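Local atomic coordinates of RctB replication initiator protein (Vibrio cholerae, PDB entry 5UBE), a protein that probably initiates replication of the second chromosome of the cholera pathogen by binding DNA, the domain described here being its N-terminal one. Residues A[28-33]-A[114-119]; A[38-43]-A[89-94]; A[13-18]-A[107-112]; A[9-14]-A[101-106]. All blocks are in the same frame, centred on the assembly; numbering follows the deposited sequence.

Contact 1: A[28-33]-A[114-119]; sequences IDWIEQ and FINPNQ
Helix 26-34 passes the turn at the end of strand 108-114 with the CA atoms of Trp-30 and Pro-117 6.4 Å apart, close enough for a tryptophan to lie flat against the turn. Trp-30 holds CG opposite its carbonyl carbon (chi1 -63°), which carries the indole out to that chain. One face of the indole receives two CH-pi contacts, each nearly along the ring normal. Asn-116 CA stands 3.6 Å from the centroid of the six-membered ring of Trp-30, and Pro-117 CD 3.5 Å from that of its five-membered ring. The wide indole thus accommodates two successive residues. The strand order and the hairpin 94-100/108-114 after helix 78-91 are consistent with a winged helix-turn-helix fold, in which this contact binds helix 26-34 to the chain leaving the wing. Here Asn-116 is the N-cap of helix 117-120: its OD1 accepts from Asn-118 N at 2.9 Å (152°), while its ND2 lies 3.4 Å from Trp-30 CZ2, the amide plane turned 42° from the indole. Proline suits the first turn, where no helical acceptor awaits its nitrogen. At the edge of the indole, CZ3 of Trp-30 lies 3.6 Å from the carbonyl O of Phe-114. Deeper in, Ile-31 CG1 approaches Phe-114 CE1 at 4.4 Å, and both side chains rest on Leu-48 of helix 42-55.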
# COMPACT_ATOMS: atom_id res chain seq x y z
N ILE A 28 4.79 -8.80 -6.67
CA ILE A 28 4.10 -10.08 -6.55
C ILE A 28 5.09 -11.17 -6.15
O ILE A 28 4.79 -12.03 -5.32
CB ILE A 28 3.37 -10.42 -7.86
CG1 ILE A 28 2.35 -9.33 -8.20
CG2 ILE A 28 2.67 -11.77 -7.76
CD1 ILE A 28 1.85 -9.39 -9.65
N ASP A 29 6.30 -11.13 -6.71
CA ASP A 29 7.35 -12.05 -6.27
C ASP A 29 7.96 -11.63 -4.93
O ASP A 29 8.28 -12.49 -4.10
CB ASP A 29 8.45 -12.16 -7.32
CG ASP A 29 7.94 -12.67 -8.66
OD1 ASP A 29 7.02 -13.51 -8.69
OD2 ASP A 29 8.48 -12.21 -9.69
N TRP A 30 8.16 -10.32 -4.73
CA TRP A 30 8.78 -9.83 -3.51
C TRP A 30 8.02 -10.28 -2.27
O TRP A 30 8.62 -10.54 -1.22
CB TRP A 30 8.85 -8.30 -3.53
CG TRP A 30 9.68 -7.73 -4.62
CD1 TRP A 30 10.49 -8.41 -5.49
CD2 TRP A 30 9.81 -6.34 -4.96
NE1 TRP A 30 11.10 -7.53 -6.35
CE2 TRP A 30 10.71 -6.25 -6.04
CE3 TRP A 30 9.25 -5.16 -4.45
CZ2 TRP A 30 11.05 -5.03 -6.63
CZ3 TRP A 30 9.60 -3.94 -5.03
CH2 TRP A 30 10.49 -3.89 -6.12
N ILE A 31 6.69 -10.36 -2.38
CA ILE A 31 5.85 -10.63 -1.21
C ILE A 31 6.13 -12.01 -0.66
O ILE A 31 6.20 -12.20 0.57
CB ILE A 31 4.36 -10.45 -1.59
CG1 ILE A 31 4.02 -8.96 -1.70
CG2 ILE A 31 3.43 -11.15 -0.59
CD1 ILE A 31 2.64 -8.68 -2.35
N GLU A 32 6.32 -13.00 -1.53
CA GLU A 32 6.77 -14.31 -1.07
C GLU A 32 8.18 -14.24 -0.49
O GLU A 32 8.50 -14.98 0.45
CB GLU A 32 6.72 -15.32 -2.21
CG GLU A 32 5.31 -15.46 -2.82
CD GLU A 32 5.15 -16.64 -3.76
OE1 GLU A 32 6.16 -17.09 -4.35
OE2 GLU A 32 4.00 -17.12 -3.90
N GLN A 33 9.02 -13.35 -1.01
CA GLN A 33 10.37 -13.24 -0.46
C GLN A 33 10.40 -12.50 0.88
O GLN A 33 11.26 -12.80 1.71
CB GLN A 33 11.31 -12.55 -1.45
CG GLN A 33 11.65 -13.39 -2.66
CD GLN A 33 12.55 -12.65 -3.61
OE1 GLN A 33 12.20 -11.58 -4.10
NE2 GLN A 33 13.75 -13.19 -3.85
N PHE A 114 6.46 -0.46 -2.67
CA PHE A 114 7.17 -1.65 -2.23
C PHE A 114 8.66 -1.45 -2.43
O PHE A 114 9.10 -0.79 -3.37
CB PHE A 114 6.67 -2.87 -3.01
CG PHE A 114 5.32 -3.39 -2.55
CD1 PHE A 114 5.22 -4.18 -1.40
CD2 PHE A 114 4.16 -3.08 -3.25
CE1 PHE A 114 3.99 -4.67 -0.98
CE2 PHE A 114 2.90 -3.56 -2.82
CZ PHE A 114 2.83 -4.36 -1.68
N ILE A 115 9.44 -1.99 -1.49
CA ILE A 115 10.90 -1.89 -1.53
C ILE A 115 11.45 -3.26 -1.89
O ILE A 115 11.02 -4.28 -1.34
CB ILE A 115 11.47 -1.40 -0.18
CG1 ILE A 115 10.77 -0.11 0.26
CG2 ILE A 115 12.96 -1.15 -0.29
CD1 ILE A 115 11.37 0.52 1.50
N ASN A 116 12.37 -3.28 -2.84
CA ASN A 116 12.97 -4.52 -3.29
C ASN A 116 13.62 -5.25 -2.12
O ASN A 116 14.36 -4.63 -1.35
CB ASN A 116 14.01 -4.22 -4.38
CG ASN A 116 14.44 -5.45 -5.15
OD1 ASN A 116 14.80 -6.47 -4.56
ND2 ASN A 116 14.40 -5.36 -6.47
N PRO A 117 13.37 -6.55 -1.94
CA PRO A 117 14.05 -7.27 -0.86
C PRO A 117 15.57 -7.19 -0.92
O PRO A 117 16.22 -7.16 0.13
CB PRO A 117 13.56 -8.72 -1.03
CG PRO A 117 12.24 -8.58 -1.78
CD PRO A 117 12.46 -7.41 -2.71
N ASN A 118 16.15 -7.13 -2.13
CA ASN A 118 17.60 -6.95 -2.22
C ASN A 118 18.04 -5.64 -1.58
O ASN A 118 19.13 -5.56 -1.00
CB ASN A 118 18.05 -6.98 -3.68
CG ASN A 118 17.71 -8.29 -4.36
OD1 ASN A 118 17.74 -9.35 -3.74
ND2 ASN A 118 17.39 -8.21 -5.65
N GLN A 119 17.19 -4.61 -1.68
CA GLN A 119 17.45 -3.34 -0.99
C GLN A 119 17.22 -3.46 0.51
O GLN A 119 17.98 -2.88 1.30
CB GLN A 119 16.56 -2.25 -1.58
CG GLN A 119 16.87 -0.86 -1.07
CD GLN A 119 18.10 -0.25 -1.72
OE1 GLN A 119 18.75 -0.88 -2.57
NE2 GLN A 119 18.43 0.97 -1.33

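Contact 2: A[38-43]-A[89-94]; sequences KGVTKS and VAVGLF
Val-91 has CG1 roughly opposite its backbone N (chi1 154°) and CG2 opposite its carbonyl carbon, a setting that presents both methyls to residues 38-40. Val-40, at chi1 178°, answers with CG2, which lies beside its own backbone N. The two valines cross at about a right angle, Val-40 CG2 meeting Val-91 CG1 at 3.8 Å. Val-91 is the last residue of helix 78-91, and the helix ends there in a Schellman motif. Gly-92 is its C-prime residue, with the pair Leu-93 N to Ala-88 O and a weak bond from Gly-92 N to Val-89 O (2.9 Å). Glycine fits because phi is 108°, where a CB would press on the preceding carbonyl. In a helix-turn-helix domain of this order, helix 78-91 is probably the recognition helix, and its end is packed here against the loop leading into helix 42-55.

The turn sends Leu-93 back toward the interior, where it touches Ile-44 and Leu-48; Leu-93 CD2 is also 4.4 Å from Val-40 CG2. Val-40 therefore bridges the outer valine and the inner leucine, while it also leans on Val-45. Next along the chain, Thr-41 is the N-cap of helix 42-55, its OG1 bonded to Ile-44 N. No hydrogen bond joins the two segments, so the contact depends on branched apolar side chains and on the bare backbone of Gly-39. With no CB in the way there, Val-91 CG2 settles 3.4 Å from the carbonyl O of Gly-39.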
# COMPACT_ATOMS: atom_id res chain seq x y z
N LYS A 38 12.65 -11.08 9.36
CA LYS A 38 12.14 -11.00 10.73
C LYS A 38 11.03 -9.97 10.81
O LYS A 38 11.09 -8.91 10.19
CB LYS A 38 13.25 -10.63 11.70
CG LYS A 38 14.26 -11.73 11.96
CD LYS A 38 15.39 -11.21 12.84
CE LYS A 38 16.46 -12.26 13.06
NZ LYS A 38 17.68 -11.64 13.67
N GLY A 39 10.01 -10.28 11.61
CA GLY A 39 8.91 -9.38 11.84
C GLY A 39 7.86 -9.35 10.75
O GLY A 39 6.92 -8.56 10.85
N VAL A 40 7.99 -10.17 9.70
CA VAL A 40 6.96 -10.24 8.66
C VAL A 40 5.98 -11.34 9.08
O VAL A 40 6.27 -12.53 8.95
CB VAL A 40 7.54 -10.48 7.27
CG1 VAL A 40 6.42 -10.59 6.23
CG2 VAL A 40 8.49 -9.33 6.87
N THR A 41 4.82 -10.92 9.57
CA THR A 41 3.80 -11.79 10.12
C THR A 41 2.75 -12.15 9.06
O THR A 41 2.66 -11.54 8.00
CB THR A 41 3.11 -11.11 11.30
OG1 THR A 41 2.43 -9.94 10.81
CG2 THR A 41 4.11 -10.70 12.37
N LYS A 42 1.93 -13.15 9.40
CA LYS A 42 0.78 -13.50 8.57
C LYS A 42 -0.14 -12.30 8.36
O LYS A 42 -0.67 -12.10 7.27
CB LYS A 42 0.01 -14.66 9.21
CG LYS A 42 0.71 -16.01 9.12
CD LYS A 42 1.20 -16.28 7.71
CE LYS A 42 1.34 -17.77 7.42
NZ LYS A 42 0.03 -18.43 7.13
N SER A 43 -0.32 -11.49 9.41
CA SER A 43 -1.21 -10.33 9.33
C SER A 43 -0.67 -9.26 8.38
O SER A 43 -1.45 -8.55 7.74
CB SER A 43 -1.43 -9.75 10.73
OG SER A 43 -2.24 -8.60 10.69
N VAL A 89 5.67 -0.94 7.64
CA VAL A 89 6.65 0.13 7.56
C VAL A 89 7.79 -0.11 8.55
O VAL A 89 8.98 0.04 8.21
CB VAL A 89 5.96 1.49 7.80
CG1 VAL A 89 6.99 2.59 7.97
CG2 VAL A 89 5.03 1.79 6.64
N ALA A 90 7.46 -0.51 9.78
CA ALA A 90 8.50 -0.72 10.78
C ALA A 90 9.49 -1.80 10.36
O ALA A 90 10.66 -1.76 10.76
CB ALA A 90 7.86 -1.07 12.13
N VAL A 91 9.05 -2.78 9.57
CA VAL A 91 9.98 -3.80 9.11
C VAL A 91 10.82 -3.29 7.93
O VAL A 91 11.94 -3.76 7.71
CB VAL A 91 9.19 -5.08 8.75
CG1 VAL A 91 9.94 -5.92 7.69
CG2 VAL A 91 8.94 -5.91 9.98
N GLY A 92 10.31 -2.33 7.17
CA GLY A 92 11.02 -1.79 6.03
C GLY A 92 10.46 -2.19 4.68
O GLY A 92 11.17 -2.06 3.68
N LEU A 93 9.20 -2.64 4.62
CA LEU A 93 8.61 -3.14 3.38
C LEU A 93 8.21 -2.02 2.43
O LEU A 93 8.18 -2.23 1.21
CB LEU A 93 7.38 -4.01 3.68
CG LEU A 93 7.64 -5.20 4.60
CD1 LEU A 93 6.47 -6.15 4.55
CD2 LEU A 93 8.91 -5.91 4.19
N PHE A 94 7.90 -0.84 2.96
CA PHE A 94 7.38 0.27 2.18
C PHE A 94 8.21 1.52 2.39
O PHE A 94 8.53 1.88 3.54
CB PHE A 94 5.94 0.63 2.58
CG PHE A 94 4.93 -0.41 2.25
CD1 PHE A 94 4.54 -0.62 0.93
CD2 PHE A 94 4.34 -1.15 3.26
CE1 PHE A 94 3.58 -1.56 0.62
CE2 PHE A 94 3.38 -2.09 2.97
CZ PHE A 94 2.99 -2.30 1.65

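Contact 3: A[13-18]-A[107-112]; sequences RTHKDG and GKTMLH
His-15, whose imidazole reaches across to Gly-107, stands on a turn tied by a short polar bond: Thr-14 N gives its hydrogen to Asp-17 OD1 at 2.7 Å, almost straight at 172°. The donor comes from above the carboxylate plane, 42° out of it. The other oxygen, Asp-17 OD2, forms a weak salt bridge of 3.3 Å with Arg-13 NH1, at the edge of the guanidinium. Aspartate suits this place because one carboxylate can serve a backbone N-H and a cation together; the stronger partner of this arginine is Asp-60, bound through NE. Backbone bonds Asp-17 N to Thr-14 O (3.0 Å) and Gly-18 N to His-15 O complete the 3-10 turn.

From this turn the histidine swings its CG away from its carbonyl carbon (chi1 -68°) and lays the edge of the ring beside the hairpin loop. CE1 of His-15 is 3.5 Å from Gly-107 C, with Gly-107 CA in the ring plane; a glycine, lacking a side chain, lets the imidazole come that near. NE2 of His-15 hydrogen-bonds to Ala-106 O. Thr-109, on strand 108-114 of the probable wing hairpin, turns its methyl CG2 to within 3.9 Å of His-15 ND1, while its CB lies 4.1 Å from Gly-18 O. Beyond, Phe-101 meets both the imidazole and Thr-109.

The segments share van der Waals contact only, without a hydrogen bond between them; direction comes from the bond of the imidazole to Ala-106 and from the polar network that fixes the turn carrying it.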
# COMPACT_ATOMS: atom_id res chain seq x y z
N ARG A 13 -9.26 10.33 -7.71
CA ARG A 13 -8.75 10.18 -6.35
C ARG A 13 -8.84 11.49 -5.59
O ARG A 13 -8.63 12.57 -6.16
CB ARG A 13 -7.29 9.71 -6.39
CG ARG A 13 -7.07 8.43 -7.18
CD ARG A 13 -6.82 7.26 -6.26
NE ARG A 13 -6.47 6.05 -7.00
CZ ARG A 13 -7.03 4.86 -6.78
NH1 ARG A 13 -7.95 4.71 -5.83
NH2 ARG A 13 -6.66 3.81 -7.50
N THR A 14 -9.19 11.40 -4.30
CA THR A 14 -9.25 12.53 -3.37
C THR A 14 -8.76 12.06 -2.00
O THR A 14 -8.32 10.92 -1.84
CB THR A 14 -10.68 13.09 -3.21
OG1 THR A 14 -11.47 12.16 -2.44
CG2 THR A 14 -11.34 13.34 -4.55
N HIS A 15 -8.86 12.95 -1.01
CA HIS A 15 -8.44 12.59 0.34
C HIS A 15 -9.25 11.43 0.89
O HIS A 15 -8.73 10.61 1.65
CB HIS A 15 -8.56 13.79 1.29
CG HIS A 15 -7.59 14.90 1.01
ND1 HIS A 15 -6.40 15.04 1.69
CD2 HIS A 15 -7.65 15.93 0.12
CE1 HIS A 15 -5.76 16.11 1.23
NE2 HIS A 15 -6.50 16.66 0.28
N LYS A 16 -10.53 11.35 0.50
CA LYS A 16 -11.41 10.27 0.91
C LYS A 16 -10.85 8.89 0.55
O LYS A 16 -11.22 7.90 1.19
CB LYS A 16 -12.79 10.48 0.25
CG LYS A 16 -13.91 9.59 0.79
CD LYS A 16 -15.19 9.81 0.02
CE LYS A 16 -16.21 8.70 0.28
NZ LYS A 16 -17.43 8.84 -0.59
N ASP A 17 -9.95 8.80 -0.43
CA ASP A 17 -9.39 7.49 -0.76
C ASP A 17 -8.49 6.97 0.35
O ASP A 17 -8.31 5.75 0.48
CB ASP A 17 -8.63 7.57 -2.09
CG ASP A 17 -9.55 7.82 -3.28
OD1 ASP A 17 -10.04 8.96 -3.42
OD2 ASP A 17 -9.79 6.88 -4.08
N GLY A 18 -7.93 7.87 1.17
CA GLY A 18 -7.02 7.46 2.21
C GLY A 18 -5.60 7.29 1.69
O GLY A 18 -5.20 7.83 0.65
N GLY A 107 -3.68 19.95 0.40
CA GLY A 107 -3.53 18.82 1.28
C GLY A 107 -2.69 17.71 0.68
O GLY A 107 -2.40 17.66 -0.52
N LYS A 108 -2.27 16.79 1.56
CA LYS A 108 -1.44 15.66 1.17
C LYS A 108 -2.03 14.36 1.71
O LYS A 108 -2.91 14.36 2.58
CB LYS A 108 0.00 15.81 1.68
CG LYS A 108 0.67 17.14 1.35
CD LYS A 108 2.12 17.13 1.79
CE LYS A 108 2.81 18.46 1.53
NZ LYS A 108 4.27 18.38 1.81
N THR A 109 -1.55 13.25 1.14
CA THR A 109 -1.79 11.90 1.66
C THR A 109 -0.45 11.17 1.60
O THR A 109 0.58 11.76 1.25
CB THR A 109 -2.89 11.17 0.87
OG1 THR A 109 -2.50 11.05 -0.50
CG2 THR A 109 -4.20 11.93 0.96
N MET A 110 -0.45 9.87 1.93
CA MET A 110 0.77 9.06 1.92
C MET A 110 0.77 8.07 0.77
O MET A 110 -0.19 7.31 0.59
CB MET A 110 0.94 8.30 3.24
CG MET A 110 1.94 8.93 4.19
SD MET A 110 3.55 9.24 3.46
CE MET A 110 4.35 10.07 4.83
N LEU A 111 1.85 8.05 -0.00
CA LEU A 111 2.06 7.05 -1.03
C LEU A 111 3.06 6.01 -0.52
O LEU A 111 4.06 6.36 0.11
CB LEU A 111 2.57 7.67 -2.33
CG LEU A 111 2.74 6.70 -3.49
CD1 LEU A 111 1.39 6.10 -3.87
CD2 LEU A 111 3.39 7.39 -4.68
N HIS A 112 2.77 4.74 -0.79
CA HIS A 112 3.58 3.64 -0.28
C HIS A 112 4.04 2.81 -1.46
O HIS A 112 3.22 2.35 -2.25
CB HIS A 112 2.80 2.80 0.72
CG HIS A 112 2.33 3.59 1.89
ND1 HIS A 112 2.93 3.52 3.13
CD2 HIS A 112 1.36 4.53 1.99
CE1 HIS A 112 2.32 4.35 3.96
NE2 HIS A 112 1.37 4.98 3.29

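Contact 4: A[9-14]-A[101-106]; sequences IKLPRT and FEEGLA
The ring of Phe-101 is wedged against the backbone and side chains of the chain 9-14. Ile-9 touches it with CB, 3.8 Å from Phe-101 CD2, and with CG2, and farther round the ring Thr-14 C lies 3.6 Å from Phe-101 CZ. Setting CG opposite the carbonyl carbon (chi1 -54°) brings the phenyl over to this chain. Nearer the backbone, a CA-H...O contact runs from Phe-101 CA to Ile-9 O at 3.5 Å. Thr-14 CB and Leu-105 CD2 make a looser apolar touch at 4.5 Å.

On the outer side Lys-10 and Glu-103 face each other as a salt bridge, but their end atoms are modelled too close for its geometry to be trusted. Leu-11 N, on the Glu-103 side, is buried with no hydrogen-bond partner.

In the next shell, backbone bonding of Ile-9 to Arg-100 aligns this N-terminal chain with the end of strand 94-100. The cis peptide before Pro-12 bends the chain on toward Arg-13, which, like Ile-9, touches Leu-62.

A large apolar ring suits the inside of two irregular loops, since it needs no matching polar partner. With no hydrogen bond across the segments and the ion pair doubtful, the trustworthy contacts are those round Phe-101, and apolar and van der Waals packing chiefly holds the loops.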
# COMPACT_ATOMS: atom_id res chain seq x y z
N ILE A 9 -1.19 13.29 -7.67
CA ILE A 9 -2.30 12.33 -7.66
C ILE A 9 -3.50 12.95 -8.37
O ILE A 9 -4.07 13.94 -7.90
CB ILE A 9 -2.67 11.92 -6.23
CG1 ILE A 9 -1.45 11.34 -5.52
CG2 ILE A 9 -3.79 10.89 -6.24
CD1 ILE A 9 -0.91 10.09 -6.19
N LYS A 10 -3.89 12.35 -9.48
CA LYS A 10 -4.94 12.91 -10.33
C LYS A 10 -6.30 12.35 -9.96
O LYS A 10 -6.43 11.29 -9.33
CB LYS A 10 -4.64 12.64 -11.81
CG LYS A 10 -3.27 13.11 -12.26
CD LYS A 10 -3.08 12.96 -13.76
CE LYS A 10 -3.76 14.09 -14.52
NZ LYS A 10 -3.14 15.41 -14.21
N LEU A 11 -7.34 13.10 -10.34
CA LEU A 11 -8.72 12.70 -10.15
C LEU A 11 -8.97 11.36 -10.85
O LEU A 11 -8.26 11.01 -11.79
CB LEU A 11 -9.66 13.77 -10.68
CG LEU A 11 -9.89 15.00 -9.79
CD1 LEU A 11 -10.19 14.57 -8.35
CD2 LEU A 11 -8.73 15.98 -9.82
N PRO A 12 -9.98 10.60 -10.41
CA PRO A 12 -10.99 10.89 -9.39
C PRO A 12 -10.53 10.71 -7.93
O PRO A 12 -11.34 10.94 -7.03
CB PRO A 12 -12.10 9.88 -9.72
CG PRO A 12 -11.35 8.71 -10.27
CD PRO A 12 -10.19 9.28 -11.03
N ARG A 13 -9.26 10.33 -7.71
CA ARG A 13 -8.75 10.18 -6.35
C ARG A 13 -8.84 11.49 -5.59
O ARG A 13 -8.63 12.57 -6.16
CB ARG A 13 -7.29 9.71 -6.39
CG ARG A 13 -7.07 8.43 -7.18
CD ARG A 13 -6.82 7.26 -6.26
NE ARG A 13 -6.47 6.05 -7.00
CZ ARG A 13 -7.03 4.86 -6.78
NH1 ARG A 13 -7.95 4.71 -5.83
NH2 ARG A 13 -6.66 3.81 -7.50
N THR A 14 -9.19 11.40 -4.30
CA THR A 14 -9.25 12.53 -3.37
C THR A 14 -8.76 12.06 -2.00
O THR A 14 -8.32 10.92 -1.84
CB THR A 14 -10.68 13.09 -3.21
OG1 THR A 14 -11.47 12.16 -2.44
CG2 THR A 14 -11.34 13.34 -4.55
N PHE A 101 -2.19 16.39 -4.41
CA PHE A 101 -3.10 16.31 -5.54
C PHE A 101 -2.86 17.45 -6.52
O PHE A 101 -2.87 17.23 -7.74
CB PHE A 101 -4.55 16.29 -5.05
CG PHE A 101 -4.82 15.22 -4.03
CD1 PHE A 101 -4.59 15.46 -2.68
CD2 PHE A 101 -5.30 13.98 -4.41
CE1 PHE A 101 -4.83 14.47 -1.74
CE2 PHE A 101 -5.55 12.99 -3.47
CZ PHE A 101 -5.31 13.23 -2.14
N GLU A 102 -2.65 18.66 -5.99
CA GLU A 102 -2.14 19.82 -6.74
C GLU A 102 -2.92 20.08 -8.03
O GLU A 102 -2.38 20.65 -8.99
CB GLU A 102 -0.65 19.66 -7.04
CG GLU A 102 0.26 20.01 -5.87
CD GLU A 102 1.73 19.71 -6.17
OE1 GLU A 102 2.00 18.96 -7.12
OE2 GLU A 102 2.60 20.24 -5.45
N GLU A 103 -4.19 19.69 -8.07
CA GLU A 103 -5.08 20.01 -9.18
C GLU A 103 -6.27 20.78 -8.63
O GLU A 103 -7.41 20.31 -8.67
CB GLU A 103 -5.51 18.73 -9.92
CG GLU A 103 -4.38 18.07 -10.69
CD GLU A 103 -4.83 16.86 -11.49
OE1 GLU A 103 -5.97 16.39 -11.29
OE2 GLU A 103 -4.04 16.39 -12.34
N GLY A 104 -5.99 21.97 -8.10
CA GLY A 104 -7.01 22.72 -7.41
C GLY A 104 -7.47 22.09 -6.12
O GLY A 104 -8.58 22.35 -5.67
N LEU A 105 -6.63 21.24 -5.52
CA LEU A 105 -6.97 20.55 -4.28
C LEU A 105 -5.75 20.56 -3.37
O LEU A 105 -4.73 19.94 -3.69
CB LEU A 105 -7.44 19.12 -4.54
CG LEU A 105 -7.84 18.28 -3.32
CD1 LEU A 105 -8.70 19.10 -2.36
CD2 LEU A 105 -8.55 17.01 -3.75
N ALA A 106 -5.85 21.26 -2.24
CA ALA A 106 -4.76 21.33 -1.28
C ALA A 106 -4.69 20.04 -0.48
O ALA A 106 -5.51 19.13 -0.63
CB ALA A 106 -4.94 22.54 -0.37

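Contacts 3 and 4 sit together at the far end of the 94-100/108-114 hairpin, sharing Arg-13 and Thr-14, and Phe-101 joins them; contacts 1 and 2 lie on the opposite side of the chain's centre. Contacts 1 and 2 meet where Ile-115 N bonds to Leu-93 O and Phe-114 packs on Phe-94; contact 1 adds helix 26-34 and contact 2 the loop before helix 42-55 to this junction. Contacts 1 and 4 are partly buried and centred on an aromatic ring, whereas contacts 2 and 3 are surface contacts. Neither of these has a hydrogen bond between its segments; contact 2 is methyl packing against side chains and a carbonyl, whereas contact 3 is an imidazole steered by polar bonds around it.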